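PDB 5JVV: beta-1,3-glucosyltransferase from Paecilomyces sp. J18, which is a carbohydrate-active enzyme, probably of the GH16 type, built as a beta-jelly-roll sandwich of two curved, mainly antiparallel sheets. Local coordinates for residues Leu75-Lys80 / Gln239-Asp244; Val86-Lys91 / Asn292-Tyr297; Thr150-Gln155 / Gly164-Gly169. One frame throughout, in Å; residues are numbered along the deposited sequence.

Contact 1: Leu75-Lys80 / Gln239-Asp244; sequences LESTDK and QKLVFD
The E76 carboxylate is the flat group that reaches across to the partner strand: the ammonium of K240 lies off its OE1 end, while OE2 is engaged by R74. E76 OE1 to K240 NZ is a long salt bridge, 3.7 Å, and a water bridges the pair, donating to E76 OE1 at 2.7 Å and accepting from K240 NZ at 3.0 Å. Behind the charge, the stem of E76 runs alongside V242, with E76 CG 3.9 Å from V242 CG2. L75 and F243 share the other face of the sheet; the F243 ring turns away from L75, stacks on F104 and meets W289 edge-to-face. The two segments are neighbouring antiparallel strands of the jelly-roll sheet, with strand 100-107 on the far side of 240-247; the L241 side chain touches L294 of the opposing sheet. Regular pairing ends at S77. Its N donates to L241 O, but L241 N bonds to the side chain, S77 OG, at 2.9 Å. With chi1 at 66°, S77 OG sits between its own N and carbonyl carbon, from where it also donates to D79 O at 2.8 Å. Beyond the turn, K80 CG rests 3.9 Å from K240 CG, and the K80 ammonium pairs with D109.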
loop_
_atom_site.group_PDB
_atom_site.type_symbol
_atom_site.label_atom_id
_atom_site.label_comp_id
_atom_site.label_asym_id
_atom_site.label_seq_id
_atom_site.Cartn_x
_atom_site.Cartn_y
_atom_site.Cartn_z
ATOM N N LEU A 75 -2.285 10.213 0.596
ATOM C CA LEU A 75 -3.639 10.470 1.072
ATOM C C LEU A 75 -3.873 9.708 2.372
ATOM O O LEU A 75 -3.607 8.515 2.441
ATOM C CB LEU A 75 -4.652 10.018 0.021
ATOM C CG LEU A 75 -4.943 11.001 -1.116
ATOM C CD1 LEU A 75 -3.694 11.293 -1.934
ATOM C CD2 LEU A 75 -6.065 10.480 -2.014
ATOM N N GLU A 76 -4.359 10.410 3.393
ATOM C CA GLU A 76 -4.625 9.817 4.700
ATOM C C GLU A 76 -6.089 10.069 5.039
ATOM O O GLU A 76 -6.541 11.208 5.005
ATOM C CB GLU A 76 -3.704 10.422 5.767
ATOM C CG GLU A 76 -2.222 10.256 5.450
ATOM C CD GLU A 76 -1.312 10.889 6.478
ATOM O OE1 GLU A 76 -1.816 11.617 7.360
ATOM O OE2 GLU A 76 -0.088 10.659 6.402
ATOM N N SER A 77 -6.838 9.018 5.352
ATOM C CA SER A 77 -8.275 9.186 5.531
ATOM C C SER A 77 -8.592 10.122 6.693
ATOM O O SER A 77 -7.894 10.133 7.700
ATOM C CB SER A 77 -8.981 7.839 5.717
ATOM O OG SER A 77 -8.583 7.211 6.925
ATOM N N THR A 78 -9.633 10.930 6.528
ATOM C CA THR A 78 -10.063 11.819 7.599
ATOM C C THR A 78 -10.765 11.031 8.701
ATOM O O THR A 78 -10.547 11.286 9.885
ATOM C CB THR A 78 -10.953 12.950 7.070
ATOM O OG1 THR A 78 -11.981 12.411 6.231
ATOM C CG2 THR A 78 -10.114 13.892 6.245
ATOM N N ASP A 79 -11.586 10.063 8.309
ATOM C CA ASP A 79 -12.249 9.206 9.289
ATOM C C ASP A 79 -11.418 7.948 9.517
ATOM O O ASP A 79 -10.806 7.410 8.592
ATOM C CB ASP A 79 -13.662 8.841 8.832
ATOM C CG ASP A 79 -14.595 10.042 8.802
ATOM O OD1 ASP A 79 -14.335 11.023 9.536
ATOM O OD2 ASP A 79 -15.593 10.002 8.051
ATOM N N LYS A 80 -11.397 7.473 10.753
ATOM C CA LYS A 80 -10.606 6.298 11.075
ATOM C C LYS A 80 -11.443 5.023 11.073
ATOM O O LYS A 80 -12.662 5.058 11.238
ATOM C CB LYS A 80 -9.927 6.477 12.433
ATOM C CG LYS A 80 -8.956 7.645 12.478
ATOM C CD LYS A 80 -8.373 7.799 13.877
ATOM C CE LYS A 80 -7.250 8.837 13.905
ATOM N NZ LYS A 80 -6.729 9.027 15.294
ATOM N N GLN A 239 -7.490 3.398 13.049
ATOM C CA GLN A 239 -6.410 3.656 12.095
ATOM C C GLN A 239 -6.888 4.550 10.970
ATOM O O GLN A 239 -8.035 4.458 10.558
ATOM C CB GLN A 239 -5.949 2.338 11.453
ATOM C CG GLN A 239 -5.393 1.309 12.428
ATOM C CD GLN A 239 -3.998 1.652 12.881
ATOM O OE1 GLN A 239 -3.039 1.543 12.114
ATOM N NE2 GLN A 239 -3.868 2.085 14.138
ATOM N N LYS A 240 -5.998 5.387 10.459
ATOM C CA LYS A 240 -6.245 6.071 9.194
ATOM C C LYS A 240 -5.784 5.164 8.066
ATOM O O LYS A 240 -4.748 4.506 8.192
ATOM C CB LYS A 240 -5.446 7.367 9.133
ATOM C CG LYS A 240 -5.912 8.426 10.108
ATOM C CD LYS A 240 -5.040 9.664 10.008
ATOM C CE LYS A 240 -3.600 9.359 10.393
ATOM N NZ LYS A 240 -2.841 10.600 10.757
ATOM N N LEU A 241 -6.542 5.140 6.973
ATOM C CA LEU A 241 -6.122 4.451 5.752
ATOM C C LEU A 241 -5.253 5.382 4.916
ATOM O O LEU A 241 -5.550 6.574 4.791
ATOM C CB LEU A 241 -7.342 4.018 4.940
ATOM C CG LEU A 241 -8.287 3.037 5.637
ATOM C CD1 LEU A 241 -9.539 2.772 4.803
ATOM C CD2 LEU A 241 -7.560 1.745 5.919
ATOM N N VAL A 242 -4.186 4.838 4.336
ATOM C CA VAL A 242 -3.222 5.652 3.599
ATOM C C VAL A 242 -2.884 5.019 2.258
ATOM O O VAL A 242 -2.625 3.817 2.177
ATOM C CB VAL A 242 -1.898 5.822 4.388
ATOM C CG1 VAL A 242 -0.947 6.770 3.650
ATOM C CG2 VAL A 242 -2.162 6.331 5.808
ATOM N N PHE A 243 -2.910 5.834 1.207
ATOM C CA PHE A 243 -2.366 5.442 -0.084
ATOM C C PHE A 243 -1.233 6.403 -0.368
ATOM O O PHE A 243 -1.411 7.617 -0.275
ATOM C CB PHE A 243 -3.388 5.584 -1.226
ATOM C CG PHE A 243 -4.479 4.545 -1.235
ATOM C CD1 PHE A 243 -4.322 3.349 -1.935
ATOM C CD2 PHE A 243 -5.682 4.773 -0.569
ATOM C CE1 PHE A 243 -5.337 2.396 -1.955
ATOM C CE2 PHE A 243 -6.699 3.828 -0.589
ATOM C CZ PHE A 243 -6.525 2.635 -1.280
ATOM N N ASP A 244 -0.067 5.881 -0.727
ATOM C CA ASP A 244 1.008 6.768 -1.136
ATOM C C ASP A 244 1.915 6.090 -2.142
ATOM O O ASP A 244 1.838 4.872 -2.339
ATOM C CB ASP A 244 1.796 7.293 0.084
ATOM C CG ASP A 244 2.711 6.249 0.692
ATOM O OD1 ASP A 244 2.574 5.956 1.903
ATOM O OD2 ASP A 244 3.593 5.732 -0.028
HETATM O O HOH W 1 -3.756 12.698 8.810
#

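Contact 2: Val86-Lys91 / Asn292-Tyr297; sequences VIADIK and NYLKTY
This is a buried antiparallel strand pairing in the second sheet of the sandwich, where 84-90 lies between 289-297 and 184-190, and it carries a classic beta bulge at one end. From V86 with T296 to D89 with Y293 the register is regular, and I87 and K295 exchange two backbone bonds. Then N292 and Y293 both face D89: D89 O accepts from N292 N at 2.8 Å and from Y293 N at 3.3 Å. The bulge brings the N292 amide to the D89 side chain, whose CG stands anti to its backbone N (chi1 -179°). N292 ND2 donates to D89 OD1 at 2.9 Å, arriving from above the carboxylate plane, though the acceptor lies close to the plane of the amide. The Y293 ring is sandwiched: D89 CB sits over one face, 3.5 Å from the ring centroid in a CH-pi contact, and K295 CE lies over the opposite face, toward the rim, before its ammonium goes on to D212. I87 packs between the two tyrosines, its CG1 3.7 Å from Y297 CE2 and its CG2 4.1 Å from Y293 CE1. A water joins D89 OD2 to Y293 OH, and R202 forms a salt bridge with D89 OD1. A buried carboxylate supplied with an arginine, an amide N-H and a water would probably be stabilised as the anion.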
loop_
_atom_site.group_PDB
_atom_site.type_symbol
_atom_site.label_atom_id
_atom_site.label_comp_id
_atom_site.label_asym_id
_atom_site.label_seq_id
_atom_site.Cartn_x
_atom_site.Cartn_y
_atom_site.Cartn_z
ATOM N N VAL A 86 -12.525 -3.783 5.382
ATOM C CA VAL A 86 -12.137 -2.769 4.413
ATOM C C VAL A 86 -12.028 -3.449 3.051
ATOM O O VAL A 86 -11.351 -4.466 2.916
ATOM C CB VAL A 86 -10.796 -2.129 4.780
ATOM C CG1 VAL A 86 -10.344 -1.166 3.683
ATOM C CG2 VAL A 86 -10.902 -1.410 6.115
ATOM N N ILE A 87 -12.708 -2.897 2.049
ATOM C CA ILE A 87 -12.678 -3.456 0.702
ATOM C C ILE A 87 -12.200 -2.389 -0.262
ATOM O O ILE A 87 -12.855 -1.363 -0.421
ATOM C CB ILE A 87 -14.083 -3.904 0.250
ATOM C CG1 ILE A 87 -14.707 -4.837 1.295
ATOM C CG2 ILE A 87 -14.023 -4.555 -1.138
ATOM C CD1 ILE A 87 -14.217 -6.262 1.216
ATOM N N ALA A 88 -11.055 -2.616 -0.896
ATOM C CA ALA A 88 -10.542 -1.671 -1.879
ATOM C C ALA A 88 -10.501 -2.309 -3.256
ATOM O O ALA A 88 -9.779 -3.288 -3.462
ATOM C CB ALA A 88 -9.162 -1.197 -1.486
ATOM N N ASP A 89 -11.281 -1.766 -4.193
ATOM C CA ASP A 89 -11.223 -2.223 -5.572
ATOM C C ASP A 89 -10.245 -1.323 -6.318
ATOM O O ASP A 89 -10.503 -0.135 -6.516
ATOM C CB ASP A 89 -12.627 -2.222 -6.205
ATOM C CG ASP A 89 -12.630 -2.719 -7.639
ATOM O OD1 ASP A 89 -11.684 -2.417 -8.386
ATOM O OD2 ASP A 89 -13.613 -3.393 -8.038
ATOM N N ILE A 90 -9.108 -1.898 -6.713
ATOM C CA ILE A 90 -8.003 -1.139 -7.289
ATOM C C ILE A 90 -7.727 -1.660 -8.699
ATOM O O ILE A 90 -7.434 -2.842 -8.883
ATOM C CB ILE A 90 -6.748 -1.291 -6.401
ATOM C CG1 ILE A 90 -7.049 -0.797 -4.982
ATOM C CG2 ILE A 90 -5.555 -0.545 -6.994
ATOM C CD1 ILE A 90 -6.060 -1.274 -3.929
ATOM N N LYS A 91 -7.844 -0.788 -9.694
ATOM C CA LYS A 91 -7.627 -1.181 -11.079
ATOM C C LYS A 91 -6.135 -1.232 -11.423
ATOM O O LYS A 91 -5.697 -2.052 -12.233
ATOM C CB LYS A 91 -8.366 -0.220 -12.023
ATOM C CG LYS A 91 -8.149 -0.509 -13.504
ATOM C CD LYS A 91 -8.662 0.614 -14.395
ATOM C CE LYS A 91 -10.176 0.741 -14.350
ATOM N NZ LYS A 91 -10.845 -0.471 -14.903
ATOM N N ASN A 292 -10.891 2.175 -8.024
ATOM C CA ASN A 292 -12.315 2.175 -8.365
ATOM C C ASN A 292 -13.187 2.590 -7.190
ATOM O O ASN A 292 -14.040 3.474 -7.316
ATOM C CB ASN A 292 -12.754 0.799 -8.864
ATOM C CG ASN A 292 -12.415 0.583 -10.312
ATOM O OD1 ASN A 292 -12.489 1.510 -11.125
ATOM N ND2 ASN A 292 -12.039 -0.642 -10.654
ATOM N N TYR A 293 -12.993 1.940 -6.049
ATOM C CA TYR A 293 -13.730 2.340 -4.856
ATOM C C TYR A 293 -13.086 1.856 -3.587
ATOM O O TYR A 293 -12.253 0.947 -3.601
ATOM C CB TYR A 293 -15.184 1.854 -4.899
ATOM C CG TYR A 293 -15.399 0.351 -4.851
ATOM C CD1 TYR A 293 -15.318 -0.363 -3.651
ATOM C CD2 TYR A 293 -15.737 -0.348 -6.005
ATOM C CE1 TYR A 293 -15.552 -1.739 -3.617
ATOM C CE2 TYR A 293 -15.976 -1.712 -5.976
ATOM C CZ TYR A 293 -15.880 -2.403 -4.786
ATOM O OH TYR A 293 -16.118 -3.763 -4.764
ATOM N N LEU A 294 -13.490 2.483 -2.487
ATOM C CA LEU A 294 -13.108 2.038 -1.155
ATOM C C LEU A 294 -14.380 1.939 -0.327
ATOM O O LEU A 294 -15.103 2.928 -0.167
ATOM C CB LEU A 294 -12.120 3.021 -0.519
ATOM C CG LEU A 294 -11.728 2.759 0.937
ATOM C CD1 LEU A 294 -11.116 1.378 1.082
ATOM C CD2 LEU A 294 -10.767 3.837 1.426
ATOM N N LYS A 295 -14.672 0.746 0.175
ATOM C CA LYS A 295 -15.856 0.543 1.006
ATOM C C LYS A 295 -15.470 -0.036 2.359
ATOM O O LYS A 295 -14.628 -0.937 2.440
ATOM C CB LYS A 295 -16.881 -0.347 0.290
ATOM C CG LYS A 295 -17.457 0.337 -0.949
ATOM C CD LYS A 295 -18.377 -0.543 -1.782
ATOM C CE LYS A 295 -18.756 0.206 -3.056
ATOM N NZ LYS A 295 -19.704 -0.547 -3.918
ATOM N N THR A 296 -16.064 0.494 3.428
ATOM C CA THR A 296 -15.798 -0.012 4.770
ATOM C C THR A 296 -17.087 -0.539 5.387
ATOM O O THR A 296 -18.184 -0.074 5.046
ATOM C CB THR A 296 -15.199 1.076 5.671
ATOM O OG1 THR A 296 -16.122 2.169 5.755
ATOM C CG2 THR A 296 -13.884 1.580 5.104
ATOM N N TYR A 297 -16.956 -1.521 6.274
ATOM C CA TYR A 297 -18.108 -2.162 6.898
ATOM C C TYR A 297 -17.834 -2.356 8.380
ATOM O O TYR A 297 -16.682 -2.497 8.799
ATOM C CB TYR A 297 -18.380 -3.535 6.269
ATOM C CG TYR A 297 -18.690 -3.511 4.793
ATOM C CD1 TYR A 297 -20.002 -3.590 4.340
ATOM C CD2 TYR A 297 -17.672 -3.433 3.852
ATOM C CE1 TYR A 297 -20.287 -3.573 2.991
ATOM C CE2 TYR A 297 -17.947 -3.413 2.504
ATOM C CZ TYR A 297 -19.254 -3.487 2.080
ATOM O OH TYR A 297 -19.520 -3.468 0.729
HETATM O O HOH W 2 -15.384 -5.028 -6.824
#

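Contact 3: Thr150-Gln155 / Gly164-Gly169; sequences TTTSNQ and GCVVQG
T152 lies across V166, its OG1 only 3.2 Å from V166 CG1 and 3.5 Å from V166 CB. That overlap follows from a shift in register: T152 and S153 both face V166, a classic beta bulge. V166 O takes T152 N at 2.8 Å and S153 N in a weak bond, while V166 N returns a bond to S153 O. Before the bulge the pairing is regular, with T150 and Q168 exchanging two backbone bonds. T151 and V167 then share a face, T151 OG1 standing 3.7 Å from V167 CG2 while it bonds to Q147.

The segments are the two arms of a beta hairpin at the margin of the sheet, joined by an eight-residue connection; strand 130-134 pairs with the other side of 165-168, and V167 and C165 reach F226 of strand 224-226 from the opposing sheet. The loop end is pinned covalently by the disulfide between C165 and C156, the residue just after Q155. C165 CB packs 3.4 Å from S153 O, and a chi1 of 52° leaves SG over its own backbone, where C156 SG bonds to it. S153 OG donates to G164 O at 2.7 Å in the conformer modelled here; a second conformer was also deposited, so this bond is doubtful as a permanent tie. At the mouth of the connection Q155 O and G164 O, two acceptors, stand 3.2 Å apart, and a water sits between Q155 O and G164 N, its bond to G164 N weak.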
loop_
_atom_site.group_PDB
_atom_site.type_symbol
_atom_site.label_atom_id
_atom_site.label_comp_id
_atom_site.label_asym_id
_atom_site.label_seq_id
_atom_site.Cartn_x
_atom_site.Cartn_y
_atom_site.Cartn_z
ATOM N N THR A 150 3.049 -16.800 1.815
ATOM C CA THR A 150 4.133 -17.478 2.517
ATOM C C THR A 150 4.728 -16.553 3.564
ATOM O O THR A 150 5.197 -15.461 3.238
ATOM C CB THR A 150 5.240 -17.914 1.536
ATOM O OG1 THR A 150 4.686 -18.779 0.536
ATOM C CG2 THR A 150 6.346 -18.662 2.273
ATOM N N THR A 151 4.711 -16.980 4.824
ATOM C CA THR A 151 5.301 -16.170 5.889
ATOM C C THR A 151 6.823 -16.199 5.782
ATOM O O THR A 151 7.424 -17.282 5.744
ATOM C CB THR A 151 4.900 -16.684 7.279
ATOM O OG1 THR A 151 3.473 -16.610 7.425
ATOM C CG2 THR A 151 5.577 -15.846 8.356
ATOM N N THR A 152 7.441 -15.020 5.697
ATOM C CA THR A 152 8.903 -14.932 5.629
ATOM C C THR A 152 9.525 -14.406 6.921
ATOM O O THR A 152 10.724 -14.535 7.135
ATOM C CB THR A 152 9.377 -14.093 4.422
ATOM O OG1 THR A 152 8.812 -12.784 4.496
ATOM C CG2 THR A 152 8.944 -14.740 3.123
ATOM N N SER A 153 8.706 -13.797 7.771
ATOM C CA SER A 153 9.132 -13.360 9.097
ATOM C C SER A 153 7.928 -13.453 10.020
ATOM O O SER A 153 6.882 -12.877 9.714
ATOM C CB SER A 153 9.645 -11.919 9.040
ATOM O OG SER A 153 9.841 -11.397 10.342
ATOM N N ASN A 154 8.057 -14.168 11.136
ATOM C CA ASN A 154 6.893 -14.396 11.992
ATOM C C ASN A 154 6.738 -13.548 13.259
ATOM O O ASN A 154 5.737 -13.675 13.948
ATOM C CB ASN A 154 6.730 -15.885 12.330
ATOM C CG ASN A 154 7.869 -16.428 13.165
ATOM O OD1 ASN A 154 8.723 -15.681 13.641
ATOM N ND2 ASN A 154 7.891 -17.741 13.339
ATOM N N GLN A 155 7.705 -12.695 13.578
ATOM C CA GLN A 155 7.585 -11.834 14.761
ATOM C C GLN A 155 7.218 -10.407 14.374
ATOM O O GLN A 155 7.979 -9.735 13.679
ATOM C CB GLN A 155 8.885 -11.835 15.572
ATOM C CG GLN A 155 9.277 -13.208 16.109
ATOM C CD GLN A 155 8.429 -13.655 17.292
ATOM O OE1 GLN A 155 7.706 -12.861 17.896
ATOM N NE2 GLN A 155 8.545 -14.928 17.646
ATOM N N GLY A 164 9.314 -6.692 11.199
ATOM C CA GLY A 164 7.907 -6.959 11.457
ATOM C C GLY A 164 7.569 -8.357 10.980
ATOM O O GLY A 164 8.463 -9.117 10.604
ATOM N N CYS A 165 6.288 -8.728 11.017
ATOM C CA CYS A 165 5.879 -10.024 10.498
ATOM C C CYS A 165 5.396 -9.870 9.064
ATOM O O CYS A 165 4.505 -9.067 8.770
ATOM C CB CYS A 165 4.824 -10.692 11.391
ATOM S SG CYS A 165 3.396 -9.657 11.774
ATOM N N VAL A 166 6.013 -10.638 8.174
ATOM C CA VAL A 166 5.883 -10.428 6.742
ATOM C C VAL A 166 5.338 -11.682 6.089
ATOM O O VAL A 166 5.831 -12.782 6.346
ATOM C CB VAL A 166 7.261 -10.128 6.126
ATOM C CG1 VAL A 166 7.156 -10.026 4.616
ATOM C CG2 VAL A 166 7.862 -8.861 6.742
ATOM N N VAL A 167 4.314 -11.517 5.252
ATOM C CA VAL A 167 3.788 -12.611 4.442
ATOM C C VAL A 167 3.866 -12.207 2.969
ATOM O O VAL A 167 3.349 -11.151 2.565
ATOM C CB VAL A 167 2.324 -12.958 4.812
ATOM C CG1 VAL A 167 1.789 -14.108 3.947
ATOM C CG2 VAL A 167 2.215 -13.316 6.287
ATOM N N GLN A 168 4.536 -13.029 2.168
ATOM C CA GLN A 168 4.637 -12.771 0.733
ATOM C C GLN A 168 3.385 -13.253 0.010
ATOM O O GLN A 168 2.954 -14.397 0.183
ATOM C CB GLN A 168 5.874 -13.470 0.154
ATOM C CG GLN A 168 5.952 -13.393 -1.373
ATOM C CD GLN A 168 7.172 -14.093 -1.947
ATOM O OE1 GLN A 168 7.281 -15.319 -1.897
ATOM N NE2 GLN A 168 8.092 -13.312 -2.507
ATOM N N GLY A 169 2.802 -12.380 -0.809
ATOM C CA GLY A 169 1.615 -12.715 -1.575
ATOM C C GLY A 169 1.915 -13.611 -2.765
ATOM O O GLY A 169 3.071 -13.881 -3.074
HETATM O O HOH W 3 9.736 -7.849 14.028
#

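Of the paired strands here, 70-77 comes first from the N terminus, then 84-90, so the first halves of contacts 1 and 2 follow each other closely but enter different sheets. Further along, after three more strands, the hairpin of contact 3 closes at once, a short local loop lying within both of the longer ones. Strand 240-247 then returns to close contact 1, and 289-297 closes contact 2 last, so these two long loops cross. Their sheets pack face to face: L241 CD1 lies 4.2 Å from V86 CG1, and F243 CE1 4.2 Å from I90 CD1. Contact 3, its centre about 24 Å from both others, belongs to the same sheet as contact 1.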